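Local coordinates for hypothetical protein EF3068 (Enterococcus faecalis, PDB 2B6C) that is of unknown function but is predicted to be a DNA alkylation repair enzyme of the AlkD-like family, at residues B[146-160]-B[181-193]. Numbering follows the deposited sequence. Where two conformers were deposited one is given.
Sequences NLQLMLKEKTNQDLL and WSLRQYSKTNPQW. With SO4 (sulfate ion), chain J.
Tyr-186 and Gln-157 illustrate how one polar pair can join two helical regions. The hydroxyl OH of Tyr-186 donates to Gln-157 OE1 over 2.9 Å, lying in the carbonyl plane on a lone pair, with the tyrosine ring turned 68° to the amide. A water hydrogen-bonded to the same hydroxyl also bonds the carbonyl oxygens of Glu-153 and Thr-155, tying the phenol to the turn before helix 157-166. Farther along, Gln-185 NE2 gives a nearly straight bond of 3.2 Å to Leu-149 O (172° at the hydrogen); the side chain is bent at chi2, and its OE1 accepts from Lys-188 NZ. Lys-188 and Arg-184 also make weak bonds to a sulfate, probably from the crystallisation liquor, which Tyr-214 OH binds too.

Aromatic faces supply a second kind of contact. Thr-155 CG2 sits over one face of the Tyr-186 ring, 4.0 Å from its centroid, while Thr-155 OG1 donates to Lys-152 O. Gln-157 CG lies over the five-membered ring of Trp-193, 3.9 Å from its centroid, a CH-pi contact, the extended glutamine chain running over the indole.

Apolar packing completes the seam. With CG anti to its backbone N (chi1 176°), Leu-160 sends CD2 to Trp-193 CZ3 at 3.7 Å and to the Tyr-186 ring, while CD1 meets Ser-182, whose OG is bonded to Ile-179 O. Leu-149 lays CD2 against the backbone of Trp-181 and Ser-182.

Two asparagine N-caps, Asn-156 and Asn-190, start helices 157-166 and 191-200 beside this seam; each side chain accepts from the backbone N three residues on. The chain has helices and no strand, and the meeting of these successive inter-helix turns is consistent with the HEAT-like repeat fold of AlkD-type proteins.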
loop_
_atom_site.group_PDB
_atom_site.type_symbol
_atom_site.label_atom_id
_atom_site.label_comp_id
_atom_site.label_asym_id
_atom_site.label_seq_id
_atom_site.Cartn_x
_atom_site.Cartn_y
_atom_site.Cartn_z
ATOM N N ASN B 146 -10.880 19.484 8.662
ATOM C CA ASN B 146 -11.136 18.071 8.542
ATOM C C ASN B 146 -9.883 17.254 8.239
ATOM O O ASN B 146 -9.979 16.065 7.977
ATOM C CB ASN B 146 -12.255 17.837 7.502
ATOM C CG ASN B 146 -13.628 18.325 7.993
ATOM O OD1 ASN B 146 -13.826 18.629 9.197
ATOM N ND2 ASN B 146 -14.585 18.378 7.077
ATOM N N LEU B 147 -8.704 17.878 8.282
ATOM C CA LEU B 147 -7.452 17.163 7.997
ATOM C C LEU B 147 -7.286 15.931 8.887
ATOM O O LEU B 147 -6.755 14.900 8.450
ATOM C CB LEU B 147 -6.239 18.094 8.164
ATOM C CG LEU B 147 -4.848 17.540 7.807
ATOM C CD1 LEU B 147 -4.802 17.024 6.352
ATOM C CD2 LEU B 147 -3.776 18.589 8.068
ATOM N N GLN B 148 -7.785 16.028 10.122
ATOM C CA GLN B 148 -7.479 15.031 11.145
ATOM C C GLN B 148 -8.618 14.048 11.466
ATOM O O GLN B 148 -8.515 13.304 12.432
ATOM C CB GLN B 148 -7.038 15.757 12.413
ATOM C CG GLN B 148 -6.039 16.903 12.128
ATOM C CD GLN B 148 -5.344 17.352 13.374
ATOM O OE1 GLN B 148 -4.500 16.629 13.919
ATOM N NE2 GLN B 148 -5.733 18.507 13.880
ATOM N N LEU B 149 -9.666 14.018 10.629
ATOM C CA LEU B 149 -10.888 13.222 10.886
ATOM C C LEU B 149 -10.594 11.762 11.124
ATOM O O LEU B 149 -11.314 11.089 11.863
ATOM C CB LEU B 149 -11.874 13.304 9.714
ATOM C CG LEU B 149 -12.612 14.618 9.479
ATOM C CD1 LEU B 149 -13.666 14.496 8.357
ATOM C CD2 LEU B 149 -13.246 15.135 10.740
HETATM N N MSE B 150 -9.557 11.259 10.459
HETATM C CA MSE B 150 -9.214 9.860 10.597
HETATM C C MSE B 150 -7.999 9.632 11.496
HETATM O O MSE B 150 -7.526 8.524 11.574
HETATM C CB MSE B 150 -9.017 9.211 9.211
HETATM C CG MSE B 150 -10.281 9.275 8.316
HETATM SE SE MSE B 150 -11.850 8.499 9.186
HETATM C CE MSE B 150 -13.131 9.828 8.839
ATOM N N LEU B 151 -7.500 10.666 12.173
ATOM C CA LEU B 151 -6.254 10.522 12.947
ATOM C C LEU B 151 -6.390 9.954 14.369
ATOM O O LEU B 151 -5.386 9.511 14.973
ATOM C CB LEU B 151 -5.467 11.840 12.977
ATOM C CG LEU B 151 -4.878 12.188 11.606
ATOM C CD1 LEU B 151 -4.049 13.458 11.651
ATOM C CD2 LEU B 151 -4.094 11.014 11.010
ATOM N N LYS B 152 -7.615 9.981 14.898
ATOM C CA LYS B 152 -7.907 9.414 16.216
ATOM C C LYS B 152 -6.981 9.947 17.303
ATOM O O LYS B 152 -6.963 11.149 17.555
ATOM C CB LYS B 152 -7.895 7.885 16.159
ATOM C CG LYS B 152 -8.944 7.330 15.212
ATOM C CD LYS B 152 -8.807 5.868 15.085
ATOM C CE LYS B 152 -9.820 5.323 14.091
ATOM N NZ LYS B 152 -9.439 3.918 13.711
ATOM N N GLU B 153 -6.201 9.060 17.922
ATOM C CA GLU B 153 -5.345 9.442 19.044
ATOM C C GLU B 153 -4.113 10.242 18.560
ATOM O O GLU B 153 -3.446 10.905 19.350
ATOM C CB GLU B 153 -4.961 8.197 19.866
ATOM C CG GLU B 153 -6.159 7.410 20.477
ATOM C CD GLU B 153 -6.727 6.282 19.582
ATOM O OE1 GLU B 153 -7.706 5.624 19.989
ATOM O OE2 GLU B 153 -6.198 6.035 18.482
ATOM N N LYS B 154 -3.844 10.196 17.249
ATOM C CA LYS B 154 -2.743 10.952 16.623
ATOM C C LYS B 154 -3.131 12.412 16.317
ATOM O O LYS B 154 -2.308 13.199 15.862
ATOM C CB LYS B 154 -2.246 10.245 15.338
ATOM C CG LYS B 154 -1.639 8.826 15.548
ATOM C CD LYS B 154 -1.628 8.029 14.208
ATOM C CE LYS B 154 -1.376 6.503 14.383
ATOM N NZ LYS B 154 0.044 6.025 14.115
ATOM N N THR B 155 -4.392 12.760 16.559
ATOM C CA THR B 155 -4.895 14.130 16.366
ATOM C C THR B 155 -4.102 15.141 17.197
ATOM O O THR B 155 -3.797 14.894 18.379
ATOM C CB THR B 155 -6.408 14.207 16.764
ATOM O OG1 THR B 155 -7.151 13.400 15.861
ATOM C CG2 THR B 155 -6.962 15.611 16.650
ATOM N N ASN B 156 -3.782 16.275 16.571
ATOM C CA ASN B 156 -3.142 17.386 17.234
ATOM C C ASN B 156 -4.240 18.339 17.678
ATOM O O ASN B 156 -4.881 18.998 16.855
ATOM C CB ASN B 156 -2.162 18.086 16.276
ATOM C CG ASN B 156 -1.430 19.260 16.919
ATOM O OD1 ASN B 156 -2.040 20.142 17.539
ATOM N ND2 ASN B 156 -0.109 19.302 16.718
ATOM N N GLN B 157 -4.425 18.407 19.002
ATOM C CA GLN B 157 -5.542 19.088 19.644
ATOM C C GLN B 157 -5.492 20.569 19.441
ATOM O O GLN B 157 -6.512 21.200 19.185
ATOM C CB GLN B 157 -5.548 18.801 21.164
ATOM C CG GLN B 157 -6.042 17.410 21.496
ATOM C CD GLN B 157 -5.825 17.019 22.954
ATOM O OE1 GLN B 157 -6.295 15.964 23.394
ATOM N NE2 GLN B 157 -5.154 17.876 23.716
ATOM N N ASP B 158 -4.290 21.118 19.584
ATOM C CA ASP B 158 -4.060 22.549 19.492
ATOM C C ASP B 158 -4.384 23.091 18.113
ATOM O O ASP B 158 -4.918 24.169 17.979
ATOM C CB ASP B 158 -2.600 22.840 19.843
ATOM C CG ASP B 158 -2.280 22.498 21.281
ATOM O OD1 ASP B 158 -3.133 22.777 22.162
ATOM O OD2 ASP B 158 -1.176 21.969 21.525
ATOM N N LEU B 159 -4.024 22.323 17.090
ATOM C CA LEU B 159 -4.277 22.748 15.719
ATOM C C LEU B 159 -5.767 22.667 15.412
ATOM O O LEU B 159 -6.330 23.587 14.824
ATOM C CB LEU B 159 -3.423 21.957 14.720
ATOM C CG LEU B 159 -1.898 22.132 14.866
ATOM C CD1 LEU B 159 -1.162 21.378 13.753
ATOM C CD2 LEU B 159 -1.474 23.589 14.877
ATOM N N LEU B 160 -6.404 21.584 15.861
ATOM C CA LEU B 160 -7.838 21.416 15.715
ATOM C C LEU B 160 -8.557 22.591 16.365
ATOM O O LEU B 160 -9.384 23.258 15.730
ATOM C CB LEU B 160 -8.313 20.076 16.316
ATOM C CG LEU B 160 -9.845 19.828 16.300
ATOM C CD1 LEU B 160 -10.479 19.945 14.882
ATOM C CD2 LEU B 160 -10.171 18.500 16.953
ATOM N N TRP B 181 -18.390 18.050 12.170
ATOM C CA TRP B 181 -17.720 16.792 11.831
ATOM C C TRP B 181 -16.380 16.598 12.555
ATOM O O TRP B 181 -16.047 15.482 12.963
ATOM C CB TRP B 181 -17.420 16.760 10.340
ATOM C CG TRP B 181 -18.504 16.152 9.439
ATOM C CD1 TRP B 181 -19.795 15.757 9.785
ATOM C CD2 TRP B 181 -18.375 15.905 8.025
ATOM N NE1 TRP B 181 -20.454 15.243 8.664
ATOM C CE2 TRP B 181 -19.616 15.342 7.574
ATOM C CE3 TRP B 181 -17.326 16.111 7.092
ATOM C CZ2 TRP B 181 -19.835 14.971 6.213
ATOM C CZ3 TRP B 181 -17.545 15.760 5.741
ATOM C CH2 TRP B 181 -18.792 15.184 5.320
ATOM N N SER B 182 -15.587 17.661 12.668
ATOM C CA SER B 182 -14.259 17.524 13.286
ATOM C C SER B 182 -14.438 17.177 14.771
ATOM O O SER B 182 -13.665 16.389 15.318
ATOM C CB SER B 182 -13.399 18.769 13.095
ATOM O OG SER B 182 -13.755 19.760 14.044
ATOM N N LEU B 183 -15.500 17.713 15.382
ATOM C CA LEU B 183 -15.798 17.458 16.797
ATOM C C LEU B 183 -16.430 16.093 17.002
ATOM O O LEU B 183 -16.009 15.346 17.891
ATOM C CB LEU B 183 -16.642 18.582 17.401
ATOM C CG LEU B 183 -15.866 19.898 17.488
ATOM C CD1 LEU B 183 -16.814 21.064 17.739
ATOM C CD2 LEU B 183 -14.709 19.839 18.499
ATOM N N ARG B 184 -17.397 15.762 16.148
ATOM C CA ARG B 184 -18.006 14.439 16.108
ATOM C C ARG B 184 -16.978 13.306 16.021
ATOM O O ARG B 184 -17.005 12.392 16.847
ATOM C CB ARG B 184 -18.992 14.351 14.946
ATOM C CG ARG B 184 -19.809 13.097 14.852
ATOM C CD ARG B 184 -20.618 13.276 13.619
ATOM N NE ARG B 184 -21.691 12.326 13.451
ATOM C CZ ARG B 184 -22.992 12.612 13.478
ATOM N NH1 ARG B 184 -23.443 13.828 13.764
ATOM N NH2 ARG B 184 -23.857 11.643 13.261
ATOM N N GLN B 185 -16.071 13.382 15.050
ATOM C CA GLN B 185 -15.036 12.351 14.865
ATOM C C GLN B 185 -14.075 12.270 16.032
ATOM O O GLN B 185 -13.748 11.161 16.522
ATOM C CB GLN B 185 -14.216 12.624 13.591
ATOM C CG GLN B 185 -14.911 12.201 12.288
ATOM C CD GLN B 185 -15.257 10.718 12.295
ATOM O OE1 GLN B 185 -16.425 10.352 12.331
ATOM N NE2 GLN B 185 -14.229 9.860 12.237
ATOM N N TYR B 186 -13.572 13.433 16.453
ATOM C CA TYR B 186 -12.624 13.435 17.551
ATOM C C TYR B 186 -13.245 12.967 18.886
ATOM O O TYR B 186 -12.551 12.331 19.703
ATOM C CB TYR B 186 -11.889 14.768 17.674
ATOM C CG TYR B 186 -10.722 14.688 18.620
ATOM C CD1 TYR B 186 -9.796 13.626 18.524
ATOM C CD2 TYR B 186 -10.532 15.663 19.613
ATOM C CE1 TYR B 186 -8.723 13.526 19.403
ATOM C CE2 TYR B 186 -9.444 15.572 20.511
ATOM C CZ TYR B 186 -8.548 14.503 20.388
ATOM O OH TYR B 186 -7.489 14.405 21.254
ATOM N N SER B 187 -14.540 13.214 19.092
ATOM C CA SER B 187 -15.219 12.708 20.311
ATOM C C SER B 187 -15.204 11.186 20.458
ATOM O O SER B 187 -15.429 10.653 21.551
ATOM C CB SER B 187 -16.665 13.203 20.392
ATOM O OG SER B 187 -17.467 12.526 19.439
ATOM N N LYS B 188 -14.976 10.479 19.356
ATOM C CA LYS B 188 -14.903 9.000 19.425
ATOM C C LYS B 188 -13.630 8.538 20.121
ATOM O O LYS B 188 -13.521 7.394 20.540
ATOM C CB LYS B 188 -14.991 8.381 18.025
ATOM C CG LYS B 188 -16.310 8.727 17.290
ATOM C CD LYS B 188 -16.280 8.180 15.854
ATOM C CE LYS B 188 -17.446 8.728 15.047
ATOM N NZ LYS B 188 -17.489 8.174 13.658
ATOM N N THR B 189 -12.683 9.462 20.217
ATOM C CA THR B 189 -11.348 9.250 20.751
ATOM C C THR B 189 -11.232 9.949 22.097
ATOM O O THR B 189 -10.746 9.352 23.068
ATOM C CB THR B 189 -10.283 9.841 19.762
ATOM O OG1 THR B 189 -10.249 9.029 18.609
ATOM C CG2 THR B 189 -8.886 9.895 20.360
ATOM N N ASN B 190 -11.641 11.217 22.137
ATOM C CA ASN B 190 -11.491 12.036 23.345
ATOM C C ASN B 190 -12.748 12.820 23.665
ATOM O O ASN B 190 -12.808 14.034 23.388
ATOM C CB ASN B 190 -10.286 12.977 23.213
ATOM C CG ASN B 190 -9.740 13.448 24.593
ATOM O OD1 ASN B 190 -10.450 13.439 25.643
ATOM N ND2 ASN B 190 -8.462 13.849 24.590
ATOM N N PRO B 191 -13.786 12.132 24.198
ATOM C CA PRO B 191 -15.022 12.874 24.447
ATOM C C PRO B 191 -14.860 13.969 25.498
ATOM O O PRO B 191 -15.542 14.975 25.380
ATOM C CB PRO B 191 -16.028 11.804 24.887
ATOM C CG PRO B 191 -15.218 10.643 25.299
ATOM C CD PRO B 191 -13.914 10.706 24.568
ATOM N N GLN B 192 -13.991 13.779 26.501
ATOM C CA GLN B 192 -13.735 14.851 27.511
ATOM C C GLN B 192 -13.215 16.150 26.839
ATOM O O GLN B 192 -13.781 17.234 27.058
ATOM C CB GLN B 192 -12.797 14.426 28.666
ATOM C CG GLN B 192 -12.349 15.645 29.540
ATOM C CD GLN B 192 -11.423 15.366 30.739
ATOM O OE1 GLN B 192 -11.318 14.241 31.263
ATOM N NE2 GLN B 192 -10.756 16.432 31.200
ATOM N N TRP B 193 -12.131 16.039 26.062
ATOM C CA TRP B 193 -11.601 17.189 25.334
ATOM C C TRP B 193 -12.687 17.846 24.460
ATOM O O TRP B 193 -12.820 19.069 24.465
ATOM C CB TRP B 193 -10.353 16.800 24.489
ATOM C CG TRP B 193 -9.661 17.969 23.854
ATOM C CD1 TRP B 193 -8.595 18.643 24.353
ATOM C CD2 TRP B 193 -9.996 18.609 22.609
ATOM N NE1 TRP B 193 -8.237 19.664 23.507
ATOM C CE2 TRP B 193 -9.075 19.666 22.424
ATOM C CE3 TRP B 193 -10.985 18.398 21.639
ATOM C CZ2 TRP B 193 -9.103 20.516 21.298
ATOM C CZ3 TRP B 193 -11.006 19.238 20.506
ATOM C CH2 TRP B 193 -10.061 20.279 20.348
HETATM S S SO4 J . -21.099 9.067 11.788
HETATM O O1 SO4 J . -21.931 7.915 11.490
HETATM O O2 SO4 J . -21.833 10.291 11.474
HETATM O O3 SO4 J . -19.918 8.995 10.933
HETATM O O4 SO4 J . -20.720 9.097 13.197
HETATM O O HOH W 1 -9.892 6.557 18.588
HETATM O O HOH W 2 -5.141 13.175 20.264
#